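Local structure of protein kinase A regulatory subunit, putative (6FTF) at residues A[69-74]-A[121-126]; A[76-81]-A[117-122]; A[84-89]-A[105-110]; A[90-95]-A[125-130]. The protein serves as the regulatory subunit of a cAMP-independent protein kinase A and binds the nucleoside analogue 7-cyano-7-deazainosine in two cyclic nucleotide-binding domains. All coordinates share one frame; numbering follows the deposited sequence. Where two conformers were deposited one is given.

Interaction 1 of 4, residues A[69-74]-A[121-126]; sequences DDCIME and VATVKV. With 7CI (7-cyano-7-deazainosine), chain F.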
# COMPACT_ATOMS: atom_id res chain seq x y z
N ASP A 69 2.44 -26.04 9.48
CA ASP A 69 1.66 -26.99 8.69
C ASP A 69 0.15 -26.91 8.94
O ASP A 69 -0.61 -27.58 8.21
CB ASP A 69 2.13 -28.45 8.81
CG ASP A 69 3.31 -28.77 7.90
OD1 ASP A 69 3.58 -28.02 6.94
OD2 ASP A 69 3.95 -29.81 8.13
N ASP A 70 -0.33 -26.10 9.88
CA ASP A 70 -1.76 -25.87 9.96
C ASP A 70 -2.23 -25.12 8.73
O ASP A 70 -1.54 -24.24 8.22
CB ASP A 70 -2.10 -24.98 11.16
CG ASP A 70 -2.01 -25.68 12.49
OD1 ASP A 70 -1.88 -26.93 12.54
OD2 ASP A 70 -2.08 -24.95 13.51
N CYS A 71 -3.43 -25.44 8.27
CA CYS A 71 -4.08 -24.67 7.22
C CYS A 71 -5.04 -23.67 7.84
O CYS A 71 -5.95 -24.05 8.58
CB CYS A 71 -4.84 -25.59 6.26
SG CYS A 71 -3.76 -26.62 5.28
N ILE A 72 -4.81 -22.38 7.59
CA ILE A 72 -5.76 -21.36 8.02
C ILE A 72 -7.07 -21.52 7.27
O ILE A 72 -8.16 -21.34 7.84
CB ILE A 72 -5.14 -19.96 7.83
CG1 ILE A 72 -3.89 -19.80 8.70
CG2 ILE A 72 -6.16 -18.87 8.17
CD1 ILE A 72 -3.11 -18.54 8.48
N MET A 73 -6.99 -21.85 5.98
CA MET A 73 -8.15 -22.12 5.14
C MET A 73 -7.67 -23.04 4.03
O MET A 73 -6.47 -23.10 3.73
CB MET A 73 -8.77 -20.83 4.60
CG MET A 73 -7.82 -19.96 3.80
SD MET A 73 -8.51 -18.31 3.43
CE MET A 73 -8.40 -17.56 5.04
N GLU A 74 -8.61 -23.77 3.44
CA GLU A 74 -8.30 -24.77 2.43
C GLU A 74 -9.16 -24.55 1.19
O GLU A 74 -10.35 -24.24 1.30
CB GLU A 74 -8.53 -26.18 2.97
CG GLU A 74 -7.61 -26.53 4.13
CD GLU A 74 -7.92 -27.88 4.74
OE1 GLU A 74 -8.05 -28.86 3.97
OE2 GLU A 74 -8.05 -27.96 5.98
N VAL A 121 -10.24 -19.93 -2.56
CA VAL A 121 -9.59 -20.18 -3.85
C VAL A 121 -8.32 -21.00 -3.68
O VAL A 121 -8.05 -21.92 -4.47
CB VAL A 121 -9.33 -18.84 -4.55
CG1 VAL A 121 -8.53 -19.03 -5.83
CG2 VAL A 121 -10.64 -18.12 -4.84
N ALA A 122 -7.50 -20.68 -2.68
CA ALA A 122 -6.22 -21.32 -2.48
C ALA A 122 -6.07 -21.73 -1.02
O ALA A 122 -6.65 -21.11 -0.12
CB ALA A 122 -5.06 -20.38 -2.83
N THR A 123 -5.31 -22.79 -0.79
CA THR A 123 -4.98 -23.20 0.56
C THR A 123 -3.93 -22.28 1.15
O THR A 123 -2.99 -21.86 0.47
CB THR A 123 -4.52 -24.65 0.55
OG1 THR A 123 -5.65 -25.45 0.20
CG2 THR A 123 -3.98 -25.10 1.90
N VAL A 124 -4.10 -21.96 2.43
CA VAL A 124 -3.18 -21.10 3.18
C VAL A 124 -2.58 -21.94 4.29
O VAL A 124 -3.29 -22.34 5.21
CB VAL A 124 -3.91 -19.88 3.75
CG1 VAL A 124 -2.93 -19.04 4.53
CG2 VAL A 124 -4.59 -19.09 2.64
N LYS A 125 -1.28 -22.21 4.21
CA LYS A 125 -0.64 -23.20 5.08
C LYS A 125 0.55 -22.56 5.79
O LYS A 125 1.46 -22.04 5.14
CB LYS A 125 -0.19 -24.42 4.27
CG LYS A 125 0.21 -25.62 5.10
CD LYS A 125 0.42 -26.81 4.19
CE LYS A 125 0.79 -28.06 4.98
NZ LYS A 125 0.67 -29.28 4.13
N VAL A 126 0.54 -22.60 7.13
CA VAL A 126 1.56 -21.92 7.92
C VAL A 126 2.92 -22.57 7.70
O VAL A 126 3.05 -23.80 7.72
CB VAL A 126 1.15 -21.95 9.40
CG1 VAL A 126 2.24 -21.36 10.28
CG2 VAL A 126 -0.16 -21.23 9.60
C1 7CI F . -4.53 -15.53 -0.92
N1 7CI F . -4.31 -15.70 -2.39
O1 7CI F . -5.00 -16.76 -0.39
C2 7CI F . -3.28 -15.18 -3.05
N2 7CI F . -2.27 -14.38 -2.62
O2 7CI F . -5.26 -13.89 0.55
C3 7CI F . -1.37 -13.96 -3.53
N3 7CI F . -1.46 -14.35 -4.87
O3 7CI F . -7.75 -14.66 0.26
C4 7CI F . -2.46 -15.15 -5.31
N4 7CI F . -5.56 -17.64 -6.60
C5 7CI F . -3.43 -15.60 -4.41
O5 7CI F . -2.47 -15.44 -6.54
C6 7CI F . -4.60 -16.45 -4.51
C7 7CI F . -5.09 -16.48 -3.19
C8 7CI F . -5.12 -17.10 -5.65
C9 7CI F . -5.55 -14.54 -0.62
C10 7CI F . -6.75 -15.33 -0.53
C11 7CI F . -6.27 -16.57 0.20
C12 7CI F . -7.20 -17.84 -0.03
O4 7CI F . -7.48 -17.99 -1.41
O HOH W 1 4.05 -25.61 5.92
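Ala122 touches segment 69-74 only through its carbonyl O, which lies beside CG of Met73. Its N-H is spent on the ligand, donating to the 5'-hydroxyl of 7-cyano-7-deazainosine at 3.0 Å from Ala122 N to O4. Thr123 lays its methyl CG2 against SG of Cys71, 3.7 Å off, while its hydroxyl is bonded to N of Ala75. Val124 is gripped through both backbone atoms. Its N runs almost straight (176°) to Met73 O at 2.9 Å, and its carbonyl O takes N of Ile72 at 2.8 Å in a bond bent to 134°, where strand 71-73 turns a corner. The two methyls of Val124 divide the neighbours: CG1 meets CD1 of Ile72, and CG2 presses to 3.5 Å from CG of Met73. Met73 starts from the position between N and carbonyl carbon (chi1 58°), runs extended through chi2 and bends at chi3, which sets SD 3.7 Å from C12 of the ligand. Lys125 stretches out fully toward Asp69, yet NZ stops 4.2 Å from OD1 of Asp69. Val126 closes the walk: N donates to Asp70 O at 2.9 Å, and its O accepts both Asp69 N and a water shared with Asp69 OD1. Backbone bonds thus run along the whole contact; the Asp69 end adds a shared water and a probably modest charge attraction, Met73 and Val124 side chains an apolar surface beside the ribose.

Interaction 2 of 4, residues A[76-81]-A[117-122]; sequences GQTTCN and DTPVVA. With 7CI (7-cyano-7-deazainosine), chain F.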
# COMPACT_ATOMS: atom_id res chain seq x y z
N GLY A 76 -11.64 -24.59 -1.60
CA GLY A 76 -12.97 -25.16 -1.69
C GLY A 76 -13.87 -24.90 -0.50
O GLY A 76 -15.09 -25.06 -0.61
N GLN A 77 -13.30 -24.52 0.64
CA GLN A 77 -14.10 -24.35 1.84
C GLN A 77 -15.11 -23.22 1.68
O GLN A 77 -14.83 -22.18 1.08
CB GLN A 77 -13.19 -24.03 3.02
CG GLN A 77 -12.51 -25.23 3.62
CD GLN A 77 -11.72 -24.88 4.85
OE1 GLN A 77 -11.04 -23.85 4.90
NE2 GLN A 77 -11.82 -25.71 5.88
N THR A 78 -16.29 -23.44 2.26
CA THR A 78 -17.35 -22.44 2.33
C THR A 78 -17.63 -21.99 3.75
O THR A 78 -18.57 -21.22 3.99
CB THR A 78 -18.64 -23.00 1.72
OG1 THR A 78 -19.10 -24.11 2.50
CG2 THR A 78 -18.41 -23.44 0.29
N THR A 79 -16.82 -22.44 4.71
CA THR A 79 -17.05 -22.23 6.13
C THR A 79 -16.03 -21.28 6.75
O THR A 79 -15.98 -21.17 7.98
CB THR A 79 -17.00 -23.57 6.85
OG1 THR A 79 -15.77 -24.22 6.52
CG2 THR A 79 -18.15 -24.44 6.42
N CYS A 80 -15.22 -20.61 5.95
CA CYS A 80 -14.24 -19.67 6.48
C CYS A 80 -14.91 -18.31 6.64
O CYS A 80 -15.41 -17.98 7.72
CB CYS A 80 -13.02 -19.61 5.56
SG CYS A 80 -11.81 -18.40 6.10
N ASN A 81 -14.98 -17.53 5.57
CA ASN A 81 -15.69 -16.26 5.58
C ASN A 81 -15.13 -15.30 6.62
O ASN A 81 -15.85 -14.48 7.18
CB ASN A 81 -17.19 -16.46 5.82
CG ASN A 81 -17.78 -17.54 4.95
OD1 ASN A 81 -17.67 -17.49 3.72
ND2 ASN A 81 -18.39 -18.55 5.58
N ASP A 117 -16.96 -12.90 -2.97
CA ASP A 117 -18.05 -13.81 -2.57
C ASP A 117 -17.91 -15.17 -3.26
O ASP A 117 -18.77 -15.60 -4.03
CB ASP A 117 -19.43 -13.18 -2.82
CG ASP A 117 -20.53 -13.89 -2.04
OD1 ASP A 117 -20.25 -14.39 -0.93
OD2 ASP A 117 -21.67 -13.94 -2.54
N THR A 118 -16.82 -15.85 -2.95
CA THR A 118 -16.54 -17.14 -3.55
C THR A 118 -15.91 -18.06 -2.52
O THR A 118 -15.30 -17.58 -1.55
CB THR A 118 -15.63 -16.92 -4.78
OG1 THR A 118 -15.62 -18.08 -5.62
CG2 THR A 118 -14.20 -16.54 -4.35
N PRO A 119 -16.04 -19.37 -2.69
CA PRO A 119 -15.36 -20.29 -1.77
C PRO A 119 -13.86 -20.11 -1.85
O PRO A 119 -13.32 -19.53 -2.79
CB PRO A 119 -15.79 -21.68 -2.26
CG PRO A 119 -17.07 -21.44 -2.96
CD PRO A 119 -16.90 -20.11 -3.63
N VAL A 120 -13.17 -20.61 -0.82
CA VAL A 120 -11.73 -20.41 -0.72
C VAL A 120 -11.04 -20.84 -2.01
O VAL A 120 -11.20 -21.97 -2.47
CB VAL A 120 -11.17 -21.16 0.50
CG1 VAL A 120 -9.66 -21.05 0.54
CG2 VAL A 120 -11.79 -20.59 1.79
N VAL A 121 -10.24 -19.93 -2.56
CA VAL A 121 -9.59 -20.18 -3.85
C VAL A 121 -8.32 -21.00 -3.68
O VAL A 121 -8.05 -21.92 -4.47
CB VAL A 121 -9.33 -18.84 -4.55
CG1 VAL A 121 -8.53 -19.03 -5.83
CG2 VAL A 121 -10.64 -18.12 -4.84
N ALA A 122 -7.50 -20.68 -2.68
CA ALA A 122 -6.22 -21.32 -2.48
C ALA A 122 -6.07 -21.73 -1.02
O ALA A 122 -6.65 -21.11 -0.12
CB ALA A 122 -5.06 -20.38 -2.83
C1 7CI F . -4.53 -15.53 -0.92
N1 7CI F . -4.31 -15.70 -2.39
O1 7CI F . -5.00 -16.76 -0.39
C2 7CI F . -3.28 -15.18 -3.05
N2 7CI F . -2.27 -14.38 -2.62
O2 7CI F . -5.26 -13.89 0.55
C3 7CI F . -1.37 -13.96 -3.53
N3 7CI F . -1.46 -14.35 -4.87
O3 7CI F . -7.75 -14.66 0.26
C4 7CI F . -2.46 -15.15 -5.31
N4 7CI F . -5.56 -17.64 -6.60
C5 7CI F . -3.43 -15.60 -4.41
O5 7CI F . -2.47 -15.44 -6.54
C6 7CI F . -4.60 -16.45 -4.51
C7 7CI F . -5.09 -16.48 -3.19
C8 7CI F . -5.12 -17.10 -5.65
C9 7CI F . -5.55 -14.54 -0.62
C10 7CI F . -6.75 -15.33 -0.53
C11 7CI F . -6.27 -16.57 0.20
C12 7CI F . -7.20 -17.84 -0.03
O4 7CI F . -7.48 -17.99 -1.41
O HOH W 2 -15.42 -18.14 1.18
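Where Gly76 and Gln77 pair with Val120, the loop joining strands 71-73 and 82-86 meets the connection from helix 111-116 to strand 123-126. Two backbone bonds tie them: Gly76 N donates to Val120 O at 2.8 Å and nearly straight (172°), and Val120 N reaches Gln77 O at 3.0 Å, arriving in the carbonyl plane. Gly76 adopts a positive phi that suits glycine. Helix 111-116 and the connection after it probably correspond to the phosphate-binding cassette of cyclic nucleotide-binding domains. In cAMP-binding relatives this cassette supplies an arginine for the cyclic phosphate; segment 117-122 has none, consistent with a pocket that takes a nucleoside. Instead the apolar Val120 sits between loop and ligand. With CG1 anti to the backbone N (chi1 175°), that methyl comes 4.1 Å from C12 of 7-cyano-7-deazainosine, and CG2 turns back over the loop, 3.5 Å from Gln77 O and 4.1 Å from CB of Cys80. Farther out, Thr78 and Pro119 lie alongside one another, pointing the same way, with Thr78 CG2 4.0 Å from Pro119 CG. Asn81 folds back within its own loop, its ND2 donating at 3.1 Å to Thr78 O from above the carbonyl plane. A water donates to Thr118 O at 2.8 Å and, weakly, to OD1 of Asn81.

Interaction 3 of 4, residues A[84-89]-A[105-110]; sequences YIIQSG and EGTAVG. With 7CI (7-cyano-7-deazainosine), chain F.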
# COMPACT_ATOMS: atom_id res chain seq x y z
N TYR A 84 -8.08 -12.64 7.96
CA TYR A 84 -6.99 -12.79 8.92
C TYR A 84 -5.91 -11.78 8.58
O TYR A 84 -5.46 -11.74 7.43
CB TYR A 84 -6.37 -14.18 8.82
CG TYR A 84 -7.29 -15.29 9.20
CD1 TYR A 84 -8.27 -15.74 8.34
CD2 TYR A 84 -7.22 -15.86 10.47
CE1 TYR A 84 -9.13 -16.76 8.73
CE2 TYR A 84 -8.06 -16.85 10.86
CZ TYR A 84 -9.02 -17.29 10.00
OH TYR A 84 -9.86 -18.30 10.43
N ILE A 85 -5.49 -10.97 9.54
CA ILE A 85 -4.36 -10.06 9.39
C ILE A 85 -3.24 -10.63 10.26
O ILE A 85 -3.42 -10.86 11.46
CB ILE A 85 -4.71 -8.62 9.79
CG1 ILE A 85 -5.96 -8.12 9.05
CG2 ILE A 85 -3.51 -7.70 9.50
CD1 ILE A 85 -5.86 -8.14 7.53
N ILE A 86 -2.10 -10.90 9.65
CA ILE A 86 -1.02 -11.60 10.33
C ILE A 86 -0.23 -10.64 11.21
O ILE A 86 0.33 -9.65 10.73
CB ILE A 86 -0.10 -12.27 9.30
CG1 ILE A 86 -0.88 -13.31 8.49
CG2 ILE A 86 1.09 -12.89 9.99
CD1 ILE A 86 -0.13 -13.81 7.28
N GLN A 87 -0.17 -10.95 12.51
CA GLN A 87 0.72 -10.24 13.42
C GLN A 87 2.16 -10.72 13.27
O GLN A 87 3.09 -9.90 13.15
CB GLN A 87 0.25 -10.44 14.86
CG GLN A 87 1.20 -9.87 15.90
CD GLN A 87 0.70 -10.10 17.31
OE1 GLN A 87 -0.46 -9.83 17.64
NE2 GLN A 87 1.56 -10.64 18.16
N SER A 88 2.36 -12.03 13.25
CA SER A 88 3.69 -12.59 13.07
C SER A 88 3.54 -13.99 12.51
O SER A 88 2.52 -14.65 12.72
CB SER A 88 4.49 -12.57 14.37
OG SER A 88 3.81 -13.26 15.40
N GLY A 89 4.57 -14.43 11.81
CA GLY A 89 4.55 -15.72 11.14
C GLY A 89 4.32 -15.56 9.65
O GLY A 89 3.97 -14.49 9.15
N GLU A 105 4.37 -11.05 7.72
CA GLU A 105 3.75 -10.27 8.76
C GLU A 105 3.10 -9.02 8.18
O GLU A 105 3.65 -8.34 7.30
CB GLU A 105 4.77 -9.90 9.85
CG GLU A 105 6.02 -9.22 9.35
CD GLU A 105 7.13 -10.17 8.90
OE1 GLU A 105 8.25 -9.66 8.68
OE2 GLU A 105 6.92 -11.40 8.76
N GLY A 106 1.92 -8.70 8.70
CA GLY A 106 1.17 -7.53 8.30
C GLY A 106 0.23 -7.74 7.14
O GLY A 106 -0.60 -6.86 6.87
N THR A 107 0.36 -8.85 6.44
CA THR A 107 -0.47 -9.13 5.28
C THR A 107 -1.76 -9.83 5.70
O THR A 107 -1.91 -10.30 6.83
CB THR A 107 0.26 -9.96 4.23
OG1 THR A 107 0.49 -11.30 4.69
CG2 THR A 107 1.58 -9.30 3.84
N ALA A 108 -2.69 -9.88 4.76
CA ALA A 108 -4.02 -10.44 4.97
C ALA A 108 -4.21 -11.71 4.16
O ALA A 108 -3.68 -11.85 3.04
CB ALA A 108 -5.08 -9.44 4.49
N VAL A 109 -5.02 -12.62 4.69
CA VAL A 109 -5.57 -13.73 3.92
C VAL A 109 -7.07 -13.80 4.14
O VAL A 109 -7.58 -13.51 5.22
CB VAL A 109 -4.91 -15.10 4.20
CG1 VAL A 109 -3.47 -15.11 3.70
CG2 VAL A 109 -5.00 -15.46 5.68
N GLY A 110 -7.78 -14.22 3.09
CA GLY A 110 -9.23 -14.32 3.10
C GLY A 110 -9.94 -13.20 2.40
O GLY A 110 -11.17 -13.24 2.26
C1 7CI F . -4.53 -15.53 -0.92
N1 7CI F . -4.31 -15.70 -2.39
O1 7CI F . -5.00 -16.76 -0.39
C2 7CI F . -3.28 -15.18 -3.05
N2 7CI F . -2.27 -14.38 -2.62
O2 7CI F . -5.26 -13.89 0.55
C3 7CI F . -1.37 -13.96 -3.53
N3 7CI F . -1.46 -14.35 -4.87
O3 7CI F . -7.75 -14.66 0.26
C4 7CI F . -2.46 -15.15 -5.31
N4 7CI F . -5.56 -17.64 -6.60
C5 7CI F . -3.43 -15.60 -4.41
O5 7CI F . -2.47 -15.44 -6.54
C6 7CI F . -4.60 -16.45 -4.51
C7 7CI F . -5.09 -16.48 -3.19
C8 7CI F . -5.12 -17.10 -5.65
C9 7CI F . -5.55 -14.54 -0.62
C10 7CI F . -6.75 -15.33 -0.53
C11 7CI F . -6.27 -16.57 0.20
C12 7CI F . -7.20 -17.84 -0.03
O4 7CI F . -7.48 -17.99 -1.41
O HOH W 3 6.81 -12.79 11.15
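Backbone hydrogen bonds carry most of the contact between Tyr84 and Val109 and onward. These two form an antiparallel hydrogen-bonded pair, Tyr84 N giving to Val109 O at 2.9 Å along a nearly linear path (176°), with Val109 N answering to Tyr84 O. Ile86 continues the pattern with N to Thr107 O at 2.9 Å, and its own O receives Gly106 N at 2.7 Å. Just before Gly89, Gln87 and Ser88 both face Ile132 in a classic beta bulge. Among the side-chain packing contacts, two are apolar: CB of Tyr84 rests 3.7 Å from CG2 of Val109, and Ile85 meets Ala108 on the face away from that pair. The Tyr84 ring turns an edge, in plane, to Val109 O. Ile86 runs alongside Thr107, pointing the same way, with CD1 at 3.7 Å from OG1; that hydroxyl is bonded to Thr104 O. Water makes a further polar link. Glu105 starts between N and carbonyl carbon (chi1 54°) and bends at chi2, bringing OE2 to a water 2.8 Å away that in turn accepts Gly89 N; OE2 also has a weak hydrogen bond with His90 NE2. On the ligand side, Gly110 N donates to O3, the 3'-hydroxyl of 7-cyano-7-deazainosine, at 2.9 Å. Strand 108-109 thus delivers the chain to Gly110, the N-cap of helix 111-116, as in the phosphate-binding cassette of cyclic nucleotide-binding domains.

Interaction 4 of 4, residues A[90-95]-A[125-130]; sequences HADIIK and KVCTDE. With 7CI (7-cyano-7-deazainosine), chain F.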
# COMPACT_ATOMS: atom_id res chain seq x y z
N HIS A 90 4.54 -16.65 8.93
CA HIS A 90 4.40 -16.68 7.48
C HIS A 90 3.53 -17.85 7.08
O HIS A 90 3.46 -18.88 7.76
CB HIS A 90 5.74 -16.86 6.76
CG HIS A 90 6.74 -15.78 7.02
ND1 HIS A 90 8.04 -15.89 6.59
CD2 HIS A 90 6.63 -14.57 7.61
CE1 HIS A 90 8.70 -14.80 6.93
NE2 HIS A 90 7.87 -13.98 7.55
N ALA A 91 2.89 -17.72 5.91
CA ALA A 91 2.10 -18.80 5.36
C ALA A 91 2.27 -18.88 3.85
O ALA A 91 2.35 -17.85 3.16
CB ALA A 91 0.62 -18.64 5.69
N ASP A 92 2.25 -20.10 3.35
CA ASP A 92 2.27 -20.34 1.92
C ASP A 92 0.86 -20.31 1.36
O ASP A 92 -0.08 -20.85 1.95
CB ASP A 92 2.87 -21.72 1.60
CG ASP A 92 4.33 -21.83 1.97
OD1 ASP A 92 5.11 -20.90 1.69
OD2 ASP A 92 4.71 -22.88 2.53
N ILE A 93 0.73 -19.72 0.17
CA ILE A 93 -0.47 -19.81 -0.65
C ILE A 93 -0.24 -20.93 -1.65
O ILE A 93 0.71 -20.87 -2.44
CB ILE A 93 -0.75 -18.49 -1.38
CG1 ILE A 93 -0.81 -17.32 -0.38
CG2 ILE A 93 -2.03 -18.58 -2.19
CD1 ILE A 93 -1.83 -17.50 0.73
N ILE A 94 -1.08 -21.96 -1.60
CA ILE A 94 -0.90 -23.18 -2.38
C ILE A 94 -2.09 -23.34 -3.32
O ILE A 94 -3.24 -23.43 -2.87
CB ILE A 94 -0.75 -24.40 -1.47
CG1 ILE A 94 0.45 -24.19 -0.54
CG2 ILE A 94 -0.63 -25.70 -2.28
CD1 ILE A 94 0.62 -25.21 0.52
N LYS A 95 -1.81 -23.38 -4.62
CA LYS A 95 -2.80 -23.64 -5.66
C LYS A 95 -2.42 -24.92 -6.38
O LYS A 95 -1.28 -25.07 -6.82
CB LYS A 95 -2.82 -22.52 -6.69
CG LYS A 95 -3.56 -21.28 -6.26
CD LYS A 95 -4.09 -20.52 -7.46
CE LYS A 95 -5.54 -20.87 -7.76
NZ LYS A 95 -6.16 -19.90 -8.71
N LYS A 125 -1.28 -22.21 4.21
CA LYS A 125 -0.64 -23.20 5.08
C LYS A 125 0.55 -22.56 5.79
O LYS A 125 1.46 -22.04 5.14
CB LYS A 125 -0.19 -24.42 4.27
CG LYS A 125 0.21 -25.62 5.10
CD LYS A 125 0.42 -26.81 4.19
CE LYS A 125 0.79 -28.06 4.98
NZ LYS A 125 0.67 -29.28 4.13
N VAL A 126 0.54 -22.60 7.13
CA VAL A 126 1.56 -21.92 7.92
C VAL A 126 2.92 -22.57 7.70
O VAL A 126 3.05 -23.80 7.72
CB VAL A 126 1.15 -21.95 9.40
CG1 VAL A 126 2.24 -21.36 10.28
CG2 VAL A 126 -0.16 -21.23 9.60
N CYS A 127 3.95 -21.75 7.51
CA CYS A 127 5.27 -22.28 7.24
C CYS A 127 6.34 -21.79 8.20
O CYS A 127 7.52 -22.13 8.02
CB CYS A 127 5.69 -22.03 5.78
SG CYS A 127 5.76 -20.32 5.28
N THR A 128 5.97 -21.04 9.22
CA THR A 128 6.83 -20.76 10.36
C THR A 128 6.39 -21.65 11.52
O THR A 128 5.39 -22.36 11.44
CB THR A 128 6.73 -19.29 10.74
OG1 THR A 128 5.36 -18.88 10.77
CG2 THR A 128 7.47 -18.44 9.72
N ASP A 129 7.17 -21.62 12.61
CA ASP A 129 6.82 -22.46 13.76
C ASP A 129 5.44 -22.11 14.31
O ASP A 129 4.66 -23.00 14.66
CB ASP A 129 7.85 -22.31 14.88
CG ASP A 129 9.19 -22.94 14.56
OD1 ASP A 129 9.23 -23.91 13.77
OD2 ASP A 129 10.20 -22.47 15.13
N GLU A 130 5.14 -20.82 14.42
CA GLU A 130 3.84 -20.33 14.86
C GLU A 130 3.41 -19.19 13.95
O GLU A 130 4.23 -18.58 13.27
CB GLU A 130 3.86 -19.82 16.31
CG GLU A 130 4.38 -20.80 17.34
CD GLU A 130 5.88 -20.70 17.55
OE1 GLU A 130 6.50 -19.69 17.16
OE2 GLU A 130 6.44 -21.66 18.12
C1 7CI F . -4.53 -15.53 -0.92
N1 7CI F . -4.31 -15.70 -2.39
O1 7CI F . -5.00 -16.76 -0.39
C2 7CI F . -3.28 -15.18 -3.05
N2 7CI F . -2.27 -14.38 -2.62
O2 7CI F . -5.26 -13.89 0.55
C3 7CI F . -1.37 -13.96 -3.53
N3 7CI F . -1.46 -14.35 -4.87
O3 7CI F . -7.75 -14.66 0.26
C4 7CI F . -2.46 -15.15 -5.31
N4 7CI F . -5.56 -17.64 -6.60
C5 7CI F . -3.43 -15.60 -4.41
O5 7CI F . -2.47 -15.44 -6.54
C6 7CI F . -4.60 -16.45 -4.51
C7 7CI F . -5.09 -16.48 -3.19
C8 7CI F . -5.12 -17.10 -5.65
C9 7CI F . -5.55 -14.54 -0.62
C10 7CI F . -6.75 -15.33 -0.53
C11 7CI F . -6.27 -16.57 0.20
C12 7CI F . -7.20 -17.84 -0.03
O4 7CI F . -7.48 -17.99 -1.41
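Thr128 takes a chi1 of 46°, which swings OG1 between its backbone N and carbonyl carbon and presents it to His90. There OG1 accepts His90 N at 3.0 Å, the N-H aimed well (165°), and donates to Glu130 O at 2.8 Å from above that carbonyl plane. Its methyl CG2 lies 3.8 Å from CB of His90 and meets the imidazole obliquely. Cys127, with chi1 59°, tucks SG close to His90 and Asp92; its CB is 3.5 Å from OD2 of Asp92, which also makes a long, weak ion pair with Lys99 NZ. Cys127 N donates to His90 O at 2.9 Å. Beyond this the strands pair in antiparallel fashion at Asp92 and Lys125, each N bonding to the other's O. Ile94 CD1 rests obliquely on Lys125, 3.9 Å from its CB. On the ligand side, Ile93 lays CD1 3.4 Å from the ribose oxygen O1 of 7-cyano-7-deazainosine, and Lys95 bends at chi3 to donate from NZ to the nitrile N4 at 3.1 Å. One accepting and donating hydroxyl thus fixes the chain beyond strand 123-126, while the partner strand carries an isoleucine and a cation to the ligand, the latter probably polarising the nitrile.

In the fold
From the N terminus, strand 71-73 waits for strand 123-126: interaction 1 closes the longest loop. Interaction 2, joining the next loop to the chain leading into strand 123-126, starts later and ends on the same stretch, sharing Val121 and Ala122, and interaction 3 nests inside both, bringing strand 108-109 beside strand 82-86. Interaction 4 crosses interactions 2 and 3, because strand 91-95 starts inside their loops and pairs beyond them. Interactions 1 and 4 flank strand 123-126 in one sheet, whereas interaction 3 belongs to the facing sheet; Met73 and Ile72 of interaction 1 pack on Tyr84 of interaction 3. All four touch the same 7-cyano-7-deazainosine in the first nucleotide-binding domain.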